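Local coordinates for glutathione S-transferase (Burkholderia glumae, PDB 4ISD), which binds glutathione and, as a member of the glutathione transferase family, probably catalyses its conjugation to electrophilic substrates, at residues Q5-G13 with R60-R68; A19-E30 with W166-L175. One frame throughout, in Å; residues are numbered along the deposited sequence.

Contact 1 of 2, residues Q5-G13 with R60-R68. With GSH (glutathione), chain F.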
loop_
_atom_site.group_PDB
_atom_site.type_symbol
_atom_site.label_atom_id
_atom_site.label_comp_id
_atom_site.label_asym_id
_atom_site.label_seq_id
_atom_site.Cartn_x
_atom_site.Cartn_y
_atom_site.Cartn_z
ATOM N N GLN A 5 20.974 14.793 -13.005
ATOM C CA GLN A 5 19.725 14.076 -12.730
ATOM C C GLN A 5 18.496 14.928 -13.043
ATOM O O GLN A 5 18.570 16.161 -13.050
ATOM C CB GLN A 5 19.659 13.620 -11.269
ATOM C CG GLN A 5 19.449 14.763 -10.282
ATOM C CD GLN A 5 19.214 14.294 -8.858
ATOM O OE1 GLN A 5 20.097 13.713 -8.222
ATOM N NE2 GLN A 5 18.024 14.556 -8.345
ATOM N N LYS A 6 17.371 14.262 -13.302
ATOM C CA LYS A 6 16.108 14.956 -13.530
ATOM C C LYS A 6 15.745 15.728 -12.267
ATOM O O LYS A 6 16.014 15.268 -11.152
ATOM C CB LYS A 6 14.985 13.966 -13.864
ATOM C CG LYS A 6 15.328 12.914 -14.908
ATOM C CD LYS A 6 15.582 13.546 -16.264
ATOM C CE LYS A 6 15.914 12.508 -17.319
ATOM N NZ LYS A 6 16.259 13.169 -18.602
ATOM N N PRO A 7 15.149 16.918 -12.438
ATOM C CA PRO A 7 14.667 17.718 -11.307
ATOM C C PRO A 7 13.637 16.958 -10.482
ATOM O O PRO A 7 12.862 16.183 -11.035
ATOM C CB PRO A 7 14.021 18.932 -11.982
ATOM C CG PRO A 7 13.863 18.545 -13.426
ATOM C CD PRO A 7 14.988 17.624 -13.717
ATOM N N ILE A 8 13.643 17.165 -9.170
ATOM C CA ILE A 8 12.743 16.450 -8.275
ATOM C C ILE A 8 12.111 17.430 -7.283
ATOM O O ILE A 8 12.791 18.295 -6.732
ATOM C CB ILE A 8 13.477 15.294 -7.533
ATOM C CG1 ILE A 8 13.972 14.237 -8.532
ATOM C CG2 ILE A 8 12.579 14.649 -6.488
ATOM C CD1 ILE A 8 14.794 13.104 -7.913
ATOM N N THR A 9 10.799 17.314 -7.088
ATOM C CA THR A 9 10.100 18.144 -6.113
ATOM C C THR A 9 9.286 17.264 -5.182
ATOM O O THR A 9 8.753 16.231 -5.592
ATOM C CB THR A 9 9.156 19.161 -6.784
ATOM O OG1 THR A 9 9.898 19.996 -7.686
ATOM C CG2 THR A 9 8.489 20.038 -5.736
ATOM N N LEU A 10 9.201 17.661 -3.921
ATOM C CA LEU A 10 8.414 16.907 -2.954
ATOM C C LEU A 10 7.388 17.832 -2.304
ATOM O O LEU A 10 7.717 18.933 -1.848
ATOM C CB LEU A 10 9.332 16.242 -1.919
ATOM C CG LEU A 10 8.727 15.281 -0.897
ATOM C CD1 LEU A 10 8.407 13.939 -1.527
ATOM C CD2 LEU A 10 9.662 15.105 0.299
ATOM N N TYR A 11 6.137 17.386 -2.316
ATOM C CA TYR A 11 5.020 18.103 -1.716
ATOM C C TYR A 11 4.763 17.466 -0.362
ATOM O O TYR A 11 4.594 16.247 -0.259
ATOM C CB TYR A 11 3.755 18.014 -2.615
ATOM C CG TYR A 11 3.908 18.762 -3.927
ATOM C CD1 TYR A 11 4.566 18.176 -5.013
ATOM C CD2 TYR A 11 3.431 20.064 -4.072
ATOM C CE1 TYR A 11 4.747 18.861 -6.204
ATOM C CE2 TYR A 11 3.601 20.758 -5.263
ATOM C CZ TYR A 11 4.260 20.150 -6.330
ATOM O OH TYR A 11 4.443 20.830 -7.525
ATOM N N VAL A 12 4.760 18.284 0.678
ATOM C CA VAL A 12 4.548 17.788 2.037
ATOM C C VAL A 12 3.548 18.710 2.718
ATOM O O VAL A 12 3.243 19.780 2.192
ATOM C CB VAL A 12 5.889 17.721 2.856
ATOM C CG1 VAL A 12 6.871 16.736 2.218
ATOM C CG2 VAL A 12 6.535 19.097 2.977
ATOM N N GLY A 13 3.027 18.296 3.871
ATOM C CA GLY A 13 2.176 19.168 4.659
ATOM C C GLY A 13 3.024 20.299 5.215
ATOM O O GLY A 13 4.185 20.081 5.567
ATOM N N ARG A 60 -3.658 14.010 -1.292
ATOM C CA ARG A 60 -2.971 13.844 -0.029
ATOM C C ARG A 60 -1.466 14.077 -0.212
ATOM O O ARG A 60 -0.926 13.940 -1.319
ATOM C CB ARG A 60 -3.253 12.459 0.541
ATOM C CG ARG A 60 -4.742 12.180 0.714
ATOM C CD ARG A 60 -4.984 11.016 1.662
ATOM N NE ARG A 60 -4.422 9.773 1.145
ATOM C CZ ARG A 60 -4.632 8.586 1.702
ATOM N NH1 ARG A 60 -4.100 7.483 1.173
ATOM N NH2 ARG A 60 -5.391 8.508 2.789
ATOM N N VAL A 61 -0.800 14.475 0.866
ATOM C CA VAL A 61 0.651 14.571 0.858
ATOM C C VAL A 61 1.164 13.258 1.434
ATOM O O VAL A 61 0.486 12.641 2.256
ATOM C CB VAL A 61 1.149 15.763 1.704
ATOM C CG1 VAL A 61 0.826 17.092 1.021
ATOM C CG2 VAL A 61 0.544 15.718 3.104
ATOM N N PRO A 62 2.346 12.799 0.993
ATOM C CA PRO A 62 3.248 13.377 -0.012
ATOM C C PRO A 62 2.835 13.131 -1.470
ATOM O O PRO A 62 2.081 12.208 -1.792
ATOM C CB PRO A 62 4.551 12.629 0.254
ATOM C CG PRO A 62 4.056 11.260 0.664
ATOM C CD PRO A 62 2.913 11.574 1.582
ATOM N N THR A 63 3.355 13.979 -2.348
ATOM C CA THR A 63 3.311 13.752 -3.781
ATOM C C THR A 63 4.701 14.038 -4.341
ATOM O O THR A 63 5.346 15.013 -3.948
ATOM C CB THR A 63 2.308 14.685 -4.453
ATOM O OG1 THR A 63 0.988 14.392 -3.972
ATOM C CG2 THR A 63 2.361 14.524 -5.971
ATOM N N LEU A 64 5.168 13.188 -5.252
ATOM C CA LEU A 64 6.480 13.379 -5.868
ATOM C C LEU A 64 6.336 13.875 -7.307
ATOM O O LEU A 64 5.539 13.348 -8.072
ATOM C CB LEU A 64 7.281 12.071 -5.839
ATOM C CG LEU A 64 8.639 12.034 -6.547
ATOM C CD1 LEU A 64 9.752 12.613 -5.673
ATOM C CD2 LEU A 64 8.981 10.614 -6.998
ATOM N N GLN A 65 7.091 14.907 -7.659
ATOM C CA GLN A 65 7.239 15.287 -9.052
ATOM C C GLN A 65 8.644 14.955 -9.537
ATOM O O GLN A 65 9.630 15.564 -9.101
ATOM C CB GLN A 65 6.953 16.766 -9.274
ATOM C CG GLN A 65 7.222 17.174 -10.707
ATOM C CD GLN A 65 6.397 18.360 -11.155
ATOM O OE1 GLN A 65 5.873 19.117 -10.333
ATOM N NE2 GLN A 65 6.276 18.530 -12.468
ATOM N N HIS A 66 8.723 13.979 -10.434
ATOM C CA HIS A 66 9.989 13.539 -11.000
ATOM C C HIS A 66 10.060 13.958 -12.454
ATOM O O HIS A 66 9.427 13.355 -13.324
ATOM C CB HIS A 66 10.145 12.019 -10.880
ATOM C CG HIS A 66 11.497 11.526 -11.300
ATOM N ND1 HIS A 66 11.717 10.883 -12.496
ATOM C CD2 HIS A 66 12.700 11.603 -10.688
ATOM C CE1 HIS A 66 12.997 10.576 -12.605
ATOM N NE2 HIS A 66 13.615 10.999 -11.519
ATOM N N ASP A 67 10.843 14.997 -12.700
ATOM C CA ASP A 67 10.931 15.640 -14.007
ATOM C C ASP A 67 9.539 16.142 -14.402
ATOM O O ASP A 67 9.160 17.255 -14.036
ATOM C CB ASP A 67 11.549 14.698 -15.047
ATOM C CG ASP A 67 11.912 15.406 -16.344
ATOM O OD1 ASP A 67 11.343 16.482 -16.638
ATOM O OD2 ASP A 67 12.767 14.870 -17.083
ATOM N N ARG A 68 8.772 15.337 -15.132
ATOM C CA ARG A 68 7.425 15.757 -15.491
ATOM C C ARG A 68 6.373 14.877 -14.829
ATOM O O ARG A 68 5.214 15.259 -14.701
ATOM C CB ARG A 68 7.254 15.758 -17.001
ATOM C CG ARG A 68 8.143 16.754 -17.707
ATOM C CD ARG A 68 7.868 18.153 -17.209
ATOM N NE ARG A 68 7.750 19.089 -18.321
ATOM C CZ ARG A 68 8.787 19.625 -18.959
ATOM N NH1 ARG A 68 10.028 19.311 -18.609
ATOM N NH2 ARG A 68 8.584 20.467 -19.959
HETATM N N1 GSH F . -1.118 5.875 2.174
HETATM C CA1 GSH F . -0.807 7.281 2.028
HETATM C C1 GSH F . 0.654 7.531 1.772
HETATM O O11 GSH F . 1.549 6.739 2.187
HETATM O O12 GSH F . 0.978 8.554 1.108
HETATM C CB1 GSH F . -1.336 8.116 3.166
HETATM C CG1 GSH F . -1.125 9.600 2.828
HETATM C CD1 GSH F . -1.841 10.471 3.879
HETATM O OE1 GSH F . -2.615 9.957 4.677
HETATM N N2 GSH F . -1.586 11.912 3.928
HETATM C CA2 GSH F . -2.225 12.773 4.898
HETATM C C2 GSH F . -3.112 13.764 4.207
HETATM O O2 GSH F . -2.823 14.211 3.112
HETATM C CB2 GSH F . -1.204 13.551 5.677
HETATM S SG2 GSH F . -1.459 13.249 7.408
HETATM N N3 GSH F . -4.329 14.219 4.834
HETATM C CA3 GSH F . -5.145 15.173 4.110
HETATM C C3 GSH F . -6.399 14.460 3.692
HETATM O O31 GSH F . -6.406 13.199 3.610
HETATM O O32 GSH F . -7.445 15.126 3.436
#

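Contact 2 of 2, residues A19-E30 with W166-L175. With GSH (glutathione), chain F.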
loop_
_atom_site.group_PDB
_atom_site.type_symbol
_atom_site.label_atom_id
_atom_site.label_comp_id
_atom_site.label_asym_id
_atom_site.label_seq_id
_atom_site.Cartn_x
_atom_site.Cartn_y
_atom_site.Cartn_z
ATOM N N ALA A 19 3.664 11.329 8.945
ATOM C CA ALA A 19 4.591 10.210 9.011
ATOM C C ALA A 19 4.942 9.728 7.612
ATOM O O ALA A 19 5.952 9.049 7.403
ATOM C CB ALA A 19 3.968 9.086 9.782
ATOM N N PHE A 20 4.093 10.067 6.651
ATOM C CA PHE A 20 4.238 9.533 5.312
ATOM C C PHE A 20 5.035 10.472 4.434
ATOM O O PHE A 20 5.765 10.030 3.548
ATOM C CB PHE A 20 2.865 9.218 4.718
ATOM C CG PHE A 20 2.066 8.266 5.557
ATOM C CD1 PHE A 20 2.573 7.000 5.852
ATOM C CD2 PHE A 20 0.831 8.638 6.080
ATOM C CE1 PHE A 20 1.852 6.109 6.643
ATOM C CE2 PHE A 20 0.098 7.762 6.873
ATOM C CZ PHE A 20 0.604 6.490 7.152
ATOM N N ALA A 21 4.893 11.765 4.694
ATOM C CA ALA A 21 5.728 12.762 4.055
ATOM C C ALA A 21 7.171 12.446 4.423
ATOM O O ALA A 21 8.059 12.375 3.561
ATOM C CB ALA A 21 5.348 14.147 4.535
ATOM N N MET A 22 7.390 12.224 5.713
ATOM C CA MET A 22 8.722 11.954 6.230
ATOM C C MET A 22 9.335 10.726 5.564
ATOM O O MET A 22 10.536 10.690 5.255
ATOM C CB MET A 22 8.653 11.756 7.733
ATOM C CG MET A 22 9.967 11.390 8.357
ATOM S SD MET A 22 9.811 11.371 10.143
ATOM C CE MET A 22 10.959 10.052 10.473
ATOM N N SER A 23 8.494 9.733 5.319
ATOM C CA SER A 23 8.929 8.503 4.677
ATOM C C SER A 23 9.518 8.737 3.286
ATOM O O SER A 23 10.576 8.192 2.956
ATOM C CB SER A 23 7.760 7.533 4.576
ATOM O OG SER A 23 8.222 6.279 4.110
ATOM N N ALA A 24 8.833 9.544 2.476
ATOM C CA ALA A 24 9.299 9.815 1.114
ATOM C C ALA A 24 10.575 10.647 1.152
ATOM O O ALA A 24 11.523 10.404 0.394
ATOM C CB ALA A 24 8.210 10.524 0.276
ATOM N N PHE A 25 10.579 11.642 2.029
ATOM C CA PHE A 25 11.746 12.471 2.237
ATOM C C PHE A 25 12.933 11.574 2.588
ATOM O O PHE A 25 14.057 11.812 2.130
ATOM C CB PHE A 25 11.476 13.488 3.357
ATOM C CG PHE A 25 12.653 14.380 3.681
ATOM C CD1 PHE A 25 13.741 13.894 4.404
ATOM C CD2 PHE A 25 12.657 15.712 3.289
ATOM C CE1 PHE A 25 14.834 14.717 4.716
ATOM C CE2 PHE A 25 13.730 16.544 3.594
ATOM C CZ PHE A 25 14.830 16.044 4.316
ATOM N N VAL A 26 12.698 10.546 3.400
ATOM C CA VAL A 26 13.816 9.708 3.843
ATOM C C VAL A 26 14.378 8.898 2.684
ATOM O O VAL A 26 15.591 8.699 2.591
ATOM C CB VAL A 26 13.458 8.810 5.059
ATOM C CG1 VAL A 26 14.454 7.669 5.208
ATOM C CG2 VAL A 26 13.389 9.652 6.342
ATOM N N VAL A 27 13.503 8.471 1.773
ATOM C CA VAL A 27 13.957 7.707 0.611
ATOM C C VAL A 27 14.916 8.530 -0.246
ATOM O O VAL A 27 16.011 8.067 -0.595
ATOM C CB VAL A 27 12.778 7.191 -0.227
ATOM C CG1 VAL A 27 13.272 6.476 -1.469
ATOM C CG2 VAL A 27 11.936 6.258 0.601
ATOM N N LEU A 28 14.505 9.754 -0.565
ATOM C CA LEU A 28 15.312 10.655 -1.384
ATOM C C LEU A 28 16.660 10.887 -0.729
ATOM O O LEU A 28 17.708 10.796 -1.377
ATOM C CB LEU A 28 14.592 11.995 -1.578
ATOM C CG LEU A 28 13.336 11.982 -2.459
ATOM C CD1 LEU A 28 12.400 13.134 -2.113
ATOM C CD2 LEU A 28 13.724 12.042 -3.940
ATOM N N LYS A 29 16.632 11.164 0.569
ATOM C CA LYS A 29 17.853 11.476 1.276
ATOM C C LYS A 29 18.800 10.287 1.355
ATOM O O LYS A 29 19.996 10.448 1.164
ATOM C CB LYS A 29 17.545 12.058 2.647
ATOM C CG LYS A 29 17.426 13.566 2.625
ATOM C CD LYS A 29 18.806 14.192 2.528
ATOM C CE LYS A 29 18.736 15.710 2.525
ATOM N NZ LYS A 29 17.906 16.217 1.401
ATOM N N GLU A 30 18.275 9.093 1.603
ATOM C CA GLU A 30 19.123 7.898 1.658
ATOM C C GLU A 30 19.911 7.697 0.365
ATOM O O GLU A 30 21.070 7.271 0.400
ATOM C CB GLU A 30 18.281 6.650 1.909
ATOM C CG GLU A 30 17.635 6.614 3.266
ATOM C CD GLU A 30 18.627 6.422 4.388
ATOM O OE1 GLU A 30 19.717 5.849 4.138
ATOM O OE2 GLU A 30 18.307 6.839 5.521
ATOM N N TRP A 166 19.009 -1.759 7.067
ATOM C CA TRP A 166 17.917 -0.796 7.044
ATOM C C TRP A 166 17.156 -0.869 5.724
ATOM O O TRP A 166 17.749 -1.076 4.665
ATOM C CB TRP A 166 18.451 0.618 7.247
ATOM C CG TRP A 166 17.400 1.678 7.105
ATOM C CD1 TRP A 166 16.614 2.193 8.094
ATOM C CD2 TRP A 166 17.027 2.365 5.905
ATOM N NE1 TRP A 166 15.767 3.159 7.585
ATOM C CE2 TRP A 166 16.005 3.277 6.244
ATOM C CE3 TRP A 166 17.455 2.288 4.578
ATOM C CZ2 TRP A 166 15.414 4.108 5.308
ATOM C CZ3 TRP A 166 16.860 3.111 3.648
ATOM C CH2 TRP A 166 15.848 4.004 4.016
ATOM N N CYS A 167 15.836 -0.730 5.799
ATOM C CA CYS A 167 15.035 -0.420 4.618
ATOM C C CYS A 167 13.999 0.626 5.021
ATOM O O CYS A 167 13.838 0.902 6.221
ATOM C CB CYS A 167 14.389 -1.670 4.005
ATOM S SG CYS A 167 13.170 -2.543 5.012
ATOM N N ILE A 168 13.318 1.212 4.034
ATOM C CA ILE A 168 12.344 2.270 4.304
ATOM C C ILE A 168 11.215 1.793 5.224
ATOM O O ILE A 168 10.599 2.604 5.915
ATOM C CB ILE A 168 11.745 2.892 2.999
ATOM C CG1 ILE A 168 11.023 4.198 3.327
ATOM C CG2 ILE A 168 10.812 1.918 2.272
ATOM C CD1 ILE A 168 11.916 5.203 4.016
ATOM N N ALA A 169 10.962 0.483 5.247
ATOM C CA ALA A 169 9.939 -0.093 6.125
ATOM C C ALA A 169 10.219 0.193 7.584
ATOM O O ALA A 169 9.276 0.345 8.361
ATOM C CB ALA A 169 9.819 -1.583 5.917
ATOM N N ASP A 170 11.512 0.261 7.942
ATOM C CA ASP A 170 11.957 0.509 9.323
ATOM C C ASP A 170 11.624 1.911 9.815
ATOM O O ASP A 170 11.201 2.080 10.959
ATOM C CB ASP A 170 13.458 0.266 9.491
ATOM C CG ASP A 170 13.841 -1.184 9.282
ATOM O OD1 ASP A 170 13.370 -2.024 10.084
ATOM O OD2 ASP A 170 14.614 -1.480 8.326
ATOM N N THR A 171 11.828 2.915 8.963
ATOM C CA THR A 171 11.407 4.277 9.296
ATOM C C THR A 171 9.905 4.282 9.556
ATOM O O THR A 171 9.431 4.857 10.539
ATOM C CB THR A 171 11.666 5.258 8.146
ATOM O OG1 THR A 171 12.999 5.087 7.657
ATOM C CG2 THR A 171 11.480 6.693 8.619
ATOM N N ASP A 172 9.164 3.631 8.660
ATOM C CA ASP A 172 7.714 3.586 8.753
ATOM C C ASP A 172 7.275 2.913 10.035
ATOM O O ASP A 172 6.369 3.396 10.724
ATOM C CB ASP A 172 7.137 2.836 7.556
ATOM C CG ASP A 172 7.189 3.651 6.292
ATOM O OD1 ASP A 172 7.470 4.876 6.399
ATOM O OD2 ASP A 172 6.938 3.070 5.209
ATOM N N PHE A 173 7.929 1.792 10.343
ATOM C CA PHE A 173 7.635 1.028 11.548
ATOM C C PHE A 173 7.926 1.867 12.792
ATOM O O PHE A 173 7.098 1.944 13.711
ATOM C CB PHE A 173 8.472 -0.251 11.589
ATOM C CG PHE A 173 7.918 -1.302 12.495
ATOM C CD1 PHE A 173 6.563 -1.332 12.793
ATOM C CD2 PHE A 173 8.744 -2.268 13.044
ATOM C CE1 PHE A 173 6.038 -2.302 13.614
ATOM C CE2 PHE A 173 8.230 -3.238 13.880
ATOM C CZ PHE A 173 6.870 -3.255 14.166
ATOM N N ALA A 174 9.098 2.503 12.802
ATOM C CA ALA A 174 9.543 3.273 13.954
ATOM C C ALA A 174 8.586 4.414 14.236
ATOM O O ALA A 174 8.201 4.632 15.394
ATOM C CB ALA A 174 10.943 3.790 13.744
ATOM N N LEU A 175 8.185 5.130 13.185
ATOM C CA LEU A 175 7.153 6.164 13.339
ATOM C C LEU A 175 5.885 5.600 13.960
ATOM O O LEU A 175 5.373 6.158 14.931
ATOM C CB LEU A 175 6.830 6.851 12.011
ATOM C CG LEU A 175 8.088 7.463 11.396
ATOM C CD1 LEU A 175 7.787 8.330 10.175
ATOM C CD2 LEU A 175 8.841 8.239 12.456
HETATM N N1 GSH F . -1.118 5.875 2.174
HETATM C CA1 GSH F . -0.807 7.281 2.028
HETATM C C1 GSH F . 0.654 7.531 1.772
HETATM O O11 GSH F . 1.549 6.739 2.187
HETATM O O12 GSH F . 0.978 8.554 1.108
HETATM C CB1 GSH F . -1.336 8.116 3.166
HETATM C CG1 GSH F . -1.125 9.600 2.828
HETATM C CD1 GSH F . -1.841 10.471 3.879
HETATM O OE1 GSH F . -2.615 9.957 4.677
HETATM N N2 GSH F . -1.586 11.912 3.928
HETATM C CA2 GSH F . -2.225 12.773 4.898
HETATM C C2 GSH F . -3.112 13.764 4.207
HETATM O O2 GSH F . -2.823 14.211 3.112
HETATM C CB2 GSH F . -1.204 13.551 5.677
HETATM S SG2 GSH F . -1.459 13.249 7.408
HETATM N N3 GSH F . -4.329 14.219 4.834
HETATM C CA3 GSH F . -5.145 15.173 4.110
HETATM C C3 GSH F . -6.399 14.460 3.692
HETATM O O31 GSH F . -6.406 13.199 3.610
HETATM O O32 GSH F . -7.445 15.126 3.436
#

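Contact 1 of 2, residues Q5-G13 with R60-R68
With CG of Y11 anti to its own carbonyl carbon (chi1 -67°), the phenol ring lies along the 60-68 segment and turns its edge to T63, CD1 standing 3.4 Å from T63 O. The hydroxyl passes near Q65 OE1 and is weakly hydrogen-bonded to R38 of strand 36-40. H66 carries its imidazole on a CG anti to the backbone N (chi1 -173°), which lays CD2 3.6 Å from I8 CG1; its NE2 is hydrogen-bonded to Y85 OH. On the same face I8 CG2 meets L64 CD1 at 3.6 Å; I8 also packs on L28 of helix 19-31, and L64 on I77 and Y80 of helix 74-84. Strands 8-13 and 63-66 run antiparallel (167°). T9 and Q65 exchange both backbone bonds, T9 N to Q65 O at 2.9 Å and Q65 N to T9 O at 3.0 Å; Y11 and T63 do likewise, though the bond from T63 N is weak. Just before strand 63-66, V61 sets CG1 and CG2 against the backbone of V12 and G13 and continues the pairing onto glutathione: V61 N gives a bond to GSH O2 at 3.0 Å, while V61 O receives one from GSH N2 at 2.8 Å. The V61-P62 peptide is cis. A cis-proline just before a central strand, with backbone groups grasping glutathione in beta fashion, is the signature of the thioredoxin-fold glutathione site.

Contact 2 of 2, residues A19-E30 with W166-L175
W166 lays its six-membered ring against E30, whose CG approaches CH2 to 3.3 Å. The E30 carboxylate is stacked over one indole face, its plane 30° from the ring, and is itself held by R201 and S203; I168 N lies over the opposite face. V26 CG1 reaches the same ring obliquely, 3.7 Å from CZ2. I168 fits between S23 and V27: its CG1 is 3.5 Å from V27 CG2, and its CD1 sits on the carbonyl oxygen of S23. Further along, T171 directs its methyl to M22, while its OG1 faces V26 CG1 and takes a weak hydrogen bond from W166 NE1. D172 provides the polar link. S23 holds OG anti to its backbone N (chi1 -173°), and this hydroxyl donates to D172 OD1 at 2.8 Å, on the syn side of the carboxylate. The other oxygen, OD2, is bound by Q108 and R112, the latter also a glutathione ligand, so the buried acid is gripped from both domains. L175 ends the row: CD2 meets M22 CE tip to tip at 3.4 Å, and CD1 lies near A19. The axes of the two antiparallel helical segments come within 9.8 Å, 152° between their directions, and the pair forms part of the interface between thioredoxin-like and all-helical domains characteristic of the glutathione transferase fold.

The centres of contact 1 and contact 2 lie about 15 Å apart, and their segments alternate along the chain: strand 8-13, helix 19-31, strand 63-66, then helix 168-177. Strand 8-13 leads into helix 19-31, and the first three belong to the N-terminal thioredoxin-like unit, whose helix rests on the sheet through V12 against A21 and I8 against L28. Contact 1 builds the centre of that sheet; contact 2 ties the other side of the same helix to the C-terminal helical domain. They also meet where P62 packs against the F20 carbonyl, and both touch glutathione, which therefore sits where sheet, the F20 end of the helix and domain interface converge.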